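Local structure of probable starch synthase 4, chloroplastic/amyloplastic (Arabidopsis thaliana, 6GNE) at residues A20-V25 against G87-L92; L45-L50 against P93-E98; P51-M56 against G109-E114. The protein is a probable plastid starch synthase, a glycosyltransferase built on the two-domain GT-B fold. One frame throughout, in Å; residues are numbered along the deposited sequence.

All three interactions lie in the N-terminal half of the chain, in the starch synthase catalytic domain. The first segments follow in the order 20-25, 45-50, 51-56 and the second in the order 87-92, 93-98, 109-114, so the contacts interlock along the sequence. Interaction 2 pairs strands 45-51 and 92-100 in the domain's mixed sheet. Interaction 1 adjoins it, the centres about 9 Å apart, through the hairpin of strands 78-89 and 92-100. Interaction 3, its centre about 16 Å from that of interaction 2 and 14 Å from that of interaction 1, lies in loops that leave these strands. The sheet thus leads into the loops that carry K24 to ADP and Y112 to the glycan.

Interaction 1 of 3, residues A20-V25 against G87-L92; sequences APVAKV and GTVEGL. With ADP (adenosine-5'-diphosphate), chain F.
K24 NZ is gripped by a hydroxyl and a carboxylate at once: it donates a hydrogen bond of 3.0 Å to the ribose O3' of ADP and forms a salt bridge with D30, whose other carboxylate oxygen also bonds the nucleotide. The lysine carbon chain is fully extended, with CG anti to the backbone N (chi1 177°), which carries the ammonium group from the 20-25 loop out to the sugar. On its other flank the same loop packs against the 87-92 turn, and this part of the contact is apolar. The branch of V89 that lies anti to its own backbone N, CG1 (chi1 180°), reaches the ring of P21, where it comes within 3.7 Å of CD. V22 adds a looser approach, its CG1 4.3 Å from V89 CG1. A cis peptide bond precedes P21 and turns the chain here. Beside the proline ring runs the carboxylate of E90, with OE2 4.0 Å from P21 CG; its polar end is engaged mainly by K37 through a salt bridge from OE1. E90 and G91 are the middle residues of a type I' turn, both with positive phi, closed by V89 N to L92 O at 3.0 Å and by L92 N to V89 O at 3.0 Å. This two-residue turn joins strands 78-89 and 92-100 as a hairpin. Helix 27-41 borders it through K37 and Q40, while V22 rests on L50 and F96, from strands 45-51 and 92-100.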
loop_
_atom_site.group_PDB
_atom_site.type_symbol
_atom_site.label_atom_id
_atom_site.label_comp_id
_atom_site.label_asym_id
_atom_site.label_seq_id
_atom_site.Cartn_x
_atom_site.Cartn_y
_atom_site.Cartn_z
ATOM N N ALA A 20 -8.359 3.192 -2.119
ATOM C CA ALA A 20 -9.216 2.116 -1.660
ATOM C C ALA A 20 -10.576 2.698 -1.276
ATOM O O ALA A 20 -10.609 3.749 -0.621
ATOM C CB ALA A 20 -8.572 1.410 -0.475
ATOM N N PRO A 21 -11.692 2.058 -1.646
ATOM C CA PRO A 21 -11.796 0.755 -2.361
ATOM C C PRO A 21 -12.000 0.855 -3.868
ATOM O O PRO A 21 -11.911 -0.137 -4.526
ATOM C CB PRO A 21 -13.078 0.162 -1.777
ATOM C CG PRO A 21 -13.921 1.372 -1.499
ATOM C CD PRO A 21 -13.004 2.517 -1.168
ATOM N N VAL A 22 -12.257 2.071 -4.364
ATOM C CA VAL A 22 -12.635 2.335 -5.728
ATOM C C VAL A 22 -11.581 1.966 -6.767
ATOM O O VAL A 22 -11.917 1.502 -7.861
ATOM C CB VAL A 22 -13.095 3.816 -5.901
ATOM C CG1 VAL A 22 -11.971 4.837 -5.661
ATOM C CG2 VAL A 22 -13.705 4.043 -7.270
ATOM N N ALA A 23 -10.309 2.174 -6.446
ATOM C CA ALA A 23 -9.226 1.809 -7.330
ATOM C C ALA A 23 -8.053 1.335 -6.514
ATOM O O ALA A 23 -7.263 2.149 -6.050
ATOM C CB ALA A 23 -8.842 3.003 -8.176
ATOM N N LYS A 24 -7.945 0.017 -6.344
ATOM C CA LYS A 24 -6.979 -0.571 -5.448
ATOM C C LYS A 24 -6.274 -1.774 -6.044
ATOM O O LYS A 24 -6.919 -2.714 -6.529
ATOM C CB LYS A 24 -7.677 -1.020 -4.174
ATOM C CG LYS A 24 -6.725 -1.707 -3.222
ATOM C CD LYS A 24 -7.441 -2.329 -2.060
ATOM C CE LYS A 24 -6.434 -3.035 -1.171
ATOM N NZ LYS A 24 -6.944 -3.200 0.212
ATOM N N VAL A 25 -4.943 -1.752 -5.952
ATOM C CA VAL A 25 -4.087 -2.888 -6.298
ATOM C C VAL A 25 -3.404 -3.445 -5.039
ATOM O O VAL A 25 -3.367 -4.647 -4.845
ATOM C CB VAL A 25 -3.033 -2.482 -7.357
ATOM C CG1 VAL A 25 -2.007 -3.614 -7.564
ATOM C CG2 VAL A 25 -3.736 -2.129 -8.672
ATOM N N GLY A 87 -17.372 12.471 -7.089
ATOM C CA GLY A 87 -18.069 11.506 -6.288
ATOM C C GLY A 87 -17.504 11.540 -4.905
ATOM O O GLY A 87 -16.508 12.212 -4.649
ATOM N N THR A 88 -18.131 10.811 -4.008
ATOM C CA THR A 88 -17.687 10.779 -2.629
ATOM C C THR A 88 -17.400 9.334 -2.298
ATOM O O THR A 88 -18.240 8.456 -2.512
ATOM C CB THR A 88 -18.735 11.388 -1.706
ATOM O OG1 THR A 88 -18.989 12.745 -2.122
ATOM C CG2 THR A 88 -18.245 11.409 -0.272
ATOM N N VAL A 89 -16.167 9.097 -1.852
ATOM C CA VAL A 89 -15.682 7.771 -1.560
ATOM C C VAL A 89 -15.268 7.790 -0.097
ATOM O O VAL A 89 -14.266 8.425 0.294
ATOM C CB VAL A 89 -14.489 7.377 -2.452
ATOM C CG1 VAL A 89 -14.005 5.971 -2.104
ATOM C CG2 VAL A 89 -14.869 7.487 -3.923
ATOM N N GLU A 90 -16.089 7.112 0.695
ATOM C CA GLU A 90 -15.975 7.044 2.137
ATOM C C GLU A 90 -15.762 8.385 2.829
ATOM O O GLU A 90 -14.841 8.572 3.632
ATOM C CB GLU A 90 -14.984 5.934 2.510
ATOM C CG GLU A 90 -15.740 4.581 2.518
ATOM C CD GLU A 90 -14.844 3.368 2.589
ATOM O OE1 GLU A 90 -13.719 3.513 3.124
ATOM O OE2 GLU A 90 -15.297 2.299 2.093
ATOM N N GLY A 91 -16.644 9.316 2.474
ATOM C CA GLY A 91 -16.625 10.664 3.014
ATOM C C GLY A 91 -15.603 11.598 2.396
ATOM O O GLY A 91 -15.623 12.773 2.708
ATOM N N LEU A 92 -14.706 11.115 1.536
ATOM C CA LEU A 92 -13.755 12.004 0.872
ATOM C C LEU A 92 -14.298 12.469 -0.487
ATOM O O LEU A 92 -14.794 11.659 -1.250
ATOM C CB LEU A 92 -12.394 11.315 0.700
ATOM C CG LEU A 92 -11.703 11.021 2.027
ATOM C CD1 LEU A 92 -10.662 9.955 1.828
ATOM C CD2 LEU A 92 -11.129 12.269 2.663
HETATM P PB ADP F . 1.601 -4.400 -1.062
HETATM O O1B ADP F . 1.354 -2.921 -1.101
HETATM O O2B ADP F . 0.622 -5.264 -1.802
HETATM O O3B ADP F . 3.025 -4.720 -1.454
HETATM P PA ADP F . 0.628 -4.092 1.637
HETATM O O1A ADP F . 0.673 -5.008 2.826
HETATM O O2A ADP F . 1.151 -2.701 1.885
HETATM O O3A ADP F . 1.441 -4.853 0.473
HETATM O "O5'" ADP F . -0.866 -3.946 1.066
HETATM C "C5'" ADP F . -1.638 -5.074 0.653
HETATM C "C4'" ADP F . -3.158 -4.828 0.642
HETATM O "O4'" ADP F . -3.759 -5.553 -0.442
HETATM C "C3'" ADP F . -3.862 -5.356 1.875
HETATM O "O3'" ADP F . -5.055 -4.615 2.067
HETATM C "C2'" ADP F . -4.225 -6.769 1.500
HETATM O "O2'" ADP F . -5.315 -7.276 2.249
HETATM C "C1'" ADP F . -4.602 -6.591 0.059
HETATM N N9 ADP F . -4.390 -7.797 -0.771
HETATM C C8 ADP F . -3.229 -8.252 -1.258
HETATM N N7 ADP F . -3.433 -9.353 -2.016
HETATM C C5 ADP F . -4.749 -9.616 -2.023
HETATM C C6 ADP F . -5.654 -10.645 -2.622
HETATM N N6 ADP F . -5.142 -11.646 -3.382
HETATM N N1 ADP F . -6.988 -10.534 -2.365
HETATM C C2 ADP F . -7.473 -9.535 -1.583
HETATM N N3 ADP F . -6.705 -8.591 -1.015
HETATM C C4 ADP F . -5.369 -8.583 -1.194
#

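Interaction 2 of 3, residues L45-L50 against P93-E98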
loop_
_atom_site.group_PDB
_atom_site.type_symbol
_atom_site.label_atom_id
_atom_site.label_comp_id
_atom_site.label_asym_id
_atom_site.label_seq_id
_atom_site.Cartn_x
_atom_site.Cartn_y
_atom_site.Cartn_z
ATOM N N LEU A 45 -9.498 20.281 4.861
ATOM C CA LEU A 45 -10.253 20.051 3.652
ATOM C C LEU A 45 -9.389 19.165 2.789
ATOM O O LEU A 45 -8.419 19.618 2.214
ATOM C CB LEU A 45 -10.552 21.369 2.950
ATOM C CG LEU A 45 -11.285 21.346 1.605
ATOM C CD1 LEU A 45 -12.568 20.520 1.704
ATOM C CD2 LEU A 45 -11.557 22.797 1.112
ATOM N N VAL A 46 -9.720 17.886 2.724
ATOM C CA VAL A 46 -8.939 16.909 1.968
ATOM C C VAL A 46 -9.693 16.549 0.703
ATOM O O VAL A 46 -10.905 16.300 0.743
ATOM C CB VAL A 46 -8.746 15.632 2.810
ATOM C CG1 VAL A 46 -8.105 14.514 1.989
ATOM C CG2 VAL A 46 -7.938 15.945 4.072
ATOM N N GLU A 47 -8.998 16.536 -0.417
ATOM C CA GLU A 47 -9.593 16.168 -1.716
ATOM C C GLU A 47 -8.637 15.246 -2.455
ATOM O O GLU A 47 -7.405 15.346 -2.313
ATOM C CB GLU A 47 -9.807 17.392 -2.593
ATOM C CG GLU A 47 -11.106 18.149 -2.387
ATOM C CD GLU A 47 -11.161 19.429 -3.207
ATOM O OE1 GLU A 47 -10.340 19.572 -4.156
ATOM O OE2 GLU A 47 -12.093 20.227 -2.938
ATOM N N ILE A 48 -9.191 14.355 -3.261
ATOM C CA ILE A 48 -8.379 13.389 -3.980
ATOM C C ILE A 48 -8.641 13.461 -5.464
ATOM O O ILE A 48 -9.768 13.638 -5.866
ATOM C CB ILE A 48 -8.612 11.992 -3.414
ATOM C CG1 ILE A 48 -8.094 11.980 -1.968
ATOM C CG2 ILE A 48 -7.866 10.946 -4.238
ATOM C CD1 ILE A 48 -8.732 10.932 -1.117
ATOM N N ILE A 49 -7.577 13.361 -6.252
ATOM C CA ILE A 49 -7.673 13.327 -7.698
ATOM C C ILE A 49 -7.131 11.987 -8.189
ATOM O O ILE A 49 -5.994 11.657 -7.894
ATOM C CB ILE A 49 -6.924 14.497 -8.353
ATOM C CG1 ILE A 49 -7.531 15.838 -7.881
ATOM C CG2 ILE A 49 -6.960 14.382 -9.880
ATOM C CD1 ILE A 49 -6.740 17.072 -8.291
ATOM N N LEU A 50 -7.986 11.236 -8.911
ATOM C CA LEU A 50 -7.679 9.921 -9.486
ATOM C C LEU A 50 -7.957 9.894 -10.964
ATOM O O LEU A 50 -8.669 10.749 -11.459
ATOM C CB LEU A 50 -8.580 8.836 -8.867
ATOM C CG LEU A 50 -8.495 8.613 -7.366
ATOM C CD1 LEU A 50 -9.506 7.582 -6.940
ATOM C CD2 LEU A 50 -7.098 8.189 -6.964
ATOM N N PRO A 93 -14.191 13.767 -0.798
ATOM C CA PRO A 93 -14.461 14.190 -2.176
ATOM C C PRO A 93 -13.387 13.711 -3.146
ATOM O O PRO A 93 -12.214 13.819 -2.850
ATOM C CB PRO A 93 -14.460 15.734 -2.100
ATOM C CG PRO A 93 -14.421 16.075 -0.658
ATOM C CD PRO A 93 -13.826 14.899 0.062
ATOM N N VAL A 94 -13.799 13.184 -4.293
ATOM C CA VAL A 94 -12.871 12.687 -5.298
ATOM C C VAL A 94 -13.215 13.265 -6.662
ATOM O O VAL A 94 -14.386 13.450 -6.983
ATOM C CB VAL A 94 -12.911 11.149 -5.376
ATOM C CG1 VAL A 94 -11.826 10.626 -6.314
ATOM C CG2 VAL A 94 -12.741 10.567 -3.969
ATOM N N HIS A 95 -12.175 13.567 -7.437
ATOM C CA HIS A 95 -12.266 14.013 -8.819
ATOM C C HIS A 95 -11.614 12.929 -9.655
ATOM O O HIS A 95 -10.444 12.637 -9.481
ATOM C CB HIS A 95 -11.543 15.361 -9.021
ATOM C CG HIS A 95 -12.319 16.538 -8.513
ATOM N ND1 HIS A 95 -12.229 16.979 -7.206
ATOM C CD2 HIS A 95 -13.230 17.342 -9.126
ATOM C CE1 HIS A 95 -13.042 18.013 -7.044
ATOM N NE2 HIS A 95 -13.667 18.246 -8.188
ATOM N N PHE A 96 -12.389 12.315 -10.542
ATOM C CA PHE A 96 -11.893 11.298 -11.461
ATOM C C PHE A 96 -11.710 11.912 -12.840
ATOM O O PHE A 96 -12.646 12.483 -13.398
ATOM C CB PHE A 96 -12.885 10.145 -11.587
ATOM C CG PHE A 96 -13.312 9.524 -10.291
ATOM C CD1 PHE A 96 -14.404 10.013 -9.606
ATOM C CD2 PHE A 96 -12.653 8.422 -9.790
ATOM C CE1 PHE A 96 -14.818 9.424 -8.435
ATOM C CE2 PHE A 96 -13.059 7.819 -8.610
ATOM C CZ PHE A 96 -14.136 8.336 -7.928
ATOM N N ILE A 97 -10.515 11.804 -13.401
ATOM C CA ILE A 97 -10.227 12.383 -14.714
ATOM C C ILE A 97 -10.427 11.311 -15.777
ATOM O O ILE A 97 -9.796 10.259 -15.723
ATOM C CB ILE A 97 -8.799 12.966 -14.759
ATOM C CG1 ILE A 97 -8.613 14.012 -13.638
ATOM C CG2 ILE A 97 -8.507 13.614 -16.088
ATOM C CD1 ILE A 97 -7.264 14.724 -13.687
ATOM N N GLU A 98 -11.320 11.577 -16.725
ATOM C CA GLU A 98 -11.522 10.716 -17.900
ATOM C C GLU A 98 -10.949 11.367 -19.177
ATOM O O GLU A 98 -11.608 12.209 -19.775
ATOM C CB GLU A 98 -13.005 10.402 -18.074
ATOM C CG GLU A 98 -13.259 9.269 -19.034
ATOM C CD GLU A 98 -14.719 8.924 -19.240
ATOM O OE1 GLU A 98 -15.681 9.633 -18.798
ATOM O OE2 GLU A 98 -14.874 7.902 -19.925
#
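Two neighbouring parallel strands of the N-terminal Rossmann-like sheet, 45-50 and 93-98, run side by side here, their short axes 4.7 Å apart at the closest point and inclined by 18°. Four backbone bonds make the ladder. I48 receives and gives across the gap, its N bonded to P93 O at 3.1 Å and its O accepting from H95 N at 2.9 Å; L50, two residues further on, does the same, with H95 O as acceptor for its N and I97 N as donor to its O. H95 is therefore tied through both its N and its O. At the start of the ladder P93 has no N-H to offer V46 O, and its CD lies against that oxygen instead.

On one side of the sheet, L50 and F96 lie alongside each other and point the same way, with L50 CD1 3.9 Å from F96 CE2. The same methyl reaches V94 CG1, also at 3.9 Å, and this V94 branch sits over the rim of one face of the phenylalanine ring. CG1 is put there by lying anti to the backbone N (chi1 -174°). On the opposite side, I49 CG2 meets I97 CD1 at 3.8 Å, the two chains slanting across each other. Near the other end E47 crosses P93 at about a right angle, CG to CB 4.1 Å, while its OE1 is bonded to Y11 OH. Helix 117-134 packs on the face of I49, H95 and I97 through A128, L131 and F124, and a parallel strand pair inside a sheet flanked by helices is typical of the Rossmann-like domains of GT-B glycosyltransferases.

Interaction 3 of 3, residues P51-M56 against G109-E114. With GLC (alpha-D-glucopyranose), chain C.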
loop_
_atom_site.group_PDB
_atom_site.type_symbol
_atom_site.label_atom_id
_atom_site.label_comp_id
_atom_site.label_asym_id
_atom_site.label_seq_id
_atom_site.Cartn_x
_atom_site.Cartn_y
_atom_site.Cartn_z
ATOM N N PRO A 51 -7.428 8.898 -11.671
ATOM C CA PRO A 51 -7.968 8.629 -12.979
ATOM C C PRO A 51 -9.337 7.968 -12.876
ATOM O O PRO A 51 -9.653 7.345 -11.875
ATOM C CB PRO A 51 -6.966 7.644 -13.595
ATOM C CG PRO A 51 -5.735 7.742 -12.756
ATOM C CD PRO A 51 -6.268 8.042 -11.384
ATOM N N LYS A 52 -10.123 8.091 -13.932
ATOM C CA LYS A 52 -11.324 7.304 -14.087
ATOM C C LYS A 52 -10.934 6.056 -14.866
ATOM O O LYS A 52 -10.982 6.034 -16.099
ATOM C CB LYS A 52 -12.414 8.076 -14.830
ATOM C CG LYS A 52 -13.694 7.276 -15.045
ATOM C CD LYS A 52 -14.877 7.762 -14.206
ATOM C CE LYS A 52 -16.189 7.130 -14.640
ATOM N NZ LYS A 52 -16.322 6.934 -16.132
ATOM N N TYR A 53 -10.560 5.014 -14.136
ATOM C CA TYR A 53 -10.323 3.714 -14.744
ATOM C C TYR A 53 -11.659 3.080 -15.119
ATOM O O TYR A 53 -12.670 3.249 -14.426
ATOM C CB TYR A 53 -9.614 2.777 -13.791
ATOM C CG TYR A 53 -8.249 3.236 -13.301
ATOM C CD1 TYR A 53 -7.113 3.131 -14.097
ATOM C CD2 TYR A 53 -8.099 3.727 -12.009
ATOM C CE1 TYR A 53 -5.877 3.521 -13.621
ATOM C CE2 TYR A 53 -6.862 4.122 -11.529
ATOM C CZ TYR A 53 -5.751 4.029 -12.332
ATOM O OH TYR A 53 -4.529 4.415 -11.827
ATOM N N ASP A 54 -11.665 2.381 -16.242
ATOM C CA ASP A 54 -12.793 1.525 -16.608
ATOM C C ASP A 54 -13.003 0.373 -15.601
ATOM O O ASP A 54 -14.143 -0.092 -15.390
ATOM C CB ASP A 54 -12.607 0.969 -18.026
ATOM C CG ASP A 54 -11.277 0.210 -18.212
ATOM O OD1 ASP A 54 -10.353 0.213 -17.333
ATOM O OD2 ASP A 54 -11.151 -0.406 -19.277
ATOM N N CYS A 55 -11.910 -0.081 -14.986
ATOM C CA CYS A 55 -11.955 -1.214 -14.084
ATOM C C CYS A 55 -12.151 -0.792 -12.634
ATOM O O CYS A 55 -11.861 -1.568 -11.725
ATOM C CB CYS A 55 -10.687 -2.080 -14.265
ATOM S SG CYS A 55 -9.099 -1.232 -14.033
ATOM N N MET A 56 -12.634 0.426 -12.398
ATOM C CA MET A 56 -12.862 0.893 -11.028
ATOM C C MET A 56 -14.048 0.189 -10.384
ATOM O O MET A 56 -14.898 -0.365 -11.066
ATOM C CB MET A 56 -13.026 2.418 -10.985
ATOM C CG MET A 56 -14.373 2.981 -11.518
ATOM S SD MET A 56 -14.431 4.793 -11.590
ATOM C CE MET A 56 -15.636 5.275 -10.355
ATOM N N GLY A 109 -8.730 -1.943 -19.155
ATOM C CA GLY A 109 -9.116 -3.097 -18.352
ATOM C C GLY A 109 -8.235 -3.353 -17.151
ATOM O O GLY A 109 -8.457 -4.323 -16.429
ATOM N N GLN A 110 -7.263 -2.472 -16.909
ATOM C CA GLN A 110 -6.195 -2.706 -15.923
ATOM C C GLN A 110 -5.803 -1.405 -15.260
ATOM O O GLN A 110 -5.846 -0.349 -15.903
ATOM C CB GLN A 110 -4.913 -3.226 -16.616
ATOM C CG GLN A 110 -4.936 -4.642 -17.134
ATOM C CD GLN A 110 -4.129 -5.555 -16.281
ATOM O OE1 GLN A 110 -4.682 -6.371 -15.530
ATOM N NE2 GLN A 110 -2.798 -5.412 -16.365
ATOM N N PHE A 111 -5.365 -1.479 -14.012
ATOM C CA PHE A 111 -4.757 -0.326 -13.363
ATOM C C PHE A 111 -3.330 -0.063 -13.867
ATOM O O PHE A 111 -3.014 1.027 -14.375
ATOM C CB PHE A 111 -4.759 -0.505 -11.853
ATOM C CG PHE A 111 -6.135 -0.544 -11.267
ATOM C CD1 PHE A 111 -6.941 0.591 -11.309
ATOM C CD2 PHE A 111 -6.619 -1.691 -10.676
ATOM C CE1 PHE A 111 -8.217 0.568 -10.764
ATOM C CE2 PHE A 111 -7.895 -1.728 -10.125
ATOM C CZ PHE A 111 -8.707 -0.603 -10.176
ATOM N N TYR A 112 -2.485 -1.080 -13.737
ATOM C CA TYR A 112 -1.072 -0.982 -14.098
ATOM C C TYR A 112 -0.703 -2.065 -15.089
ATOM O O TYR A 112 -1.441 -3.008 -15.286
ATOM C CB TYR A 112 -0.181 -1.186 -12.885
ATOM C CG TYR A 112 -0.416 -0.269 -11.715
ATOM C CD1 TYR A 112 -0.533 1.101 -11.896
ATOM C CD2 TYR A 112 -0.461 -0.774 -10.412
ATOM C CE1 TYR A 112 -0.705 1.948 -10.818
ATOM C CE2 TYR A 112 -0.645 0.056 -9.326
ATOM C CZ TYR A 112 -0.770 1.433 -9.524
ATOM O OH TYR A 112 -0.938 2.283 -8.447
ATOM N N GLY A 113 0.464 -1.889 -15.698
ATOM C CA GLY A 113 1.102 -2.917 -16.499
ATOM C C GLY A 113 0.990 -2.780 -17.994
ATOM O O GLY A 113 1.349 -3.706 -18.709
ATOM N N GLU A 114 0.533 -1.636 -18.485
ATOM C CA GLU A 114 0.528 -1.382 -19.918
ATOM C C GLU A 114 1.941 -0.985 -20.376
ATOM O O GLU A 114 2.741 -0.461 -19.601
ATOM C CB GLU A 114 -0.472 -0.272 -20.259
ATOM C CG GLU A 114 -1.922 -0.578 -19.867
ATOM C CD GLU A 114 -2.563 -1.682 -20.707
ATOM O OE1 GLU A 114 -2.818 -1.436 -21.900
ATOM O OE2 GLU A 114 -2.831 -2.785 -20.178
HETATM C C1 GLC C . 3.648 -1.872 -11.570
HETATM C C2 GLC C . 3.520 -0.409 -11.151
HETATM C C3 GLC C . 3.942 -0.230 -9.694
HETATM C C4 GLC C . 3.052 -1.117 -8.831
HETATM C C5 GLC C . 3.245 -2.563 -9.259
HETATM C C6 GLC C . 2.319 -3.490 -8.481
HETATM O O2 GLC C . 4.285 0.407 -12.037
HETATM O O3 GLC C . 3.803 1.124 -9.280
HETATM O O4 GLC C . 3.365 -0.939 -7.451
HETATM O O5 GLC C . 2.942 -2.709 -10.656
HETATM O O6 GLC C . 2.373 -4.801 -9.055
HETATM O O HOH W 1 -7.397 1.335 -17.653
#
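F111 turns its edge to the face of Y53 in a T-shaped pair that joins the type I turn Y53-M56 to the 109-114 loop; the ring centroids are 4.7 Å apart and the planes meet at 85°. F111 CD1 stands over the centre of the tyrosine ring, whose other face carries P51 CB near the rim. A sulfur-aromatic contact adds to this: C55 SG lies 3.8 Å from the centroid of F111, only 8° off the ring normal. With chi1 at 57°, SG sits between the C55 backbone N and carbonyl carbon, over the phenylalanine face. Y112 belongs to the glycan pocket, one face of its ring packing on a glucose, with CD2 3.9 Å from GLC C4.

Among the polar contacts, Y53 OH bonds A17 O and Y112 OH bonds E18, away from this seam. Across it, D54 OD2 accepts from G109 N at 2.9 Å through its syn lone pair, the side of the other carboxylate oxygen, and OD1 takes a weaker bond from the same N at 3.3 Å. One water also bridges the loops: in the plane of the Y53 ring at its edge, it donates to D54 OD1 at 3.2 Å and to Q110 O at 2.9 Å.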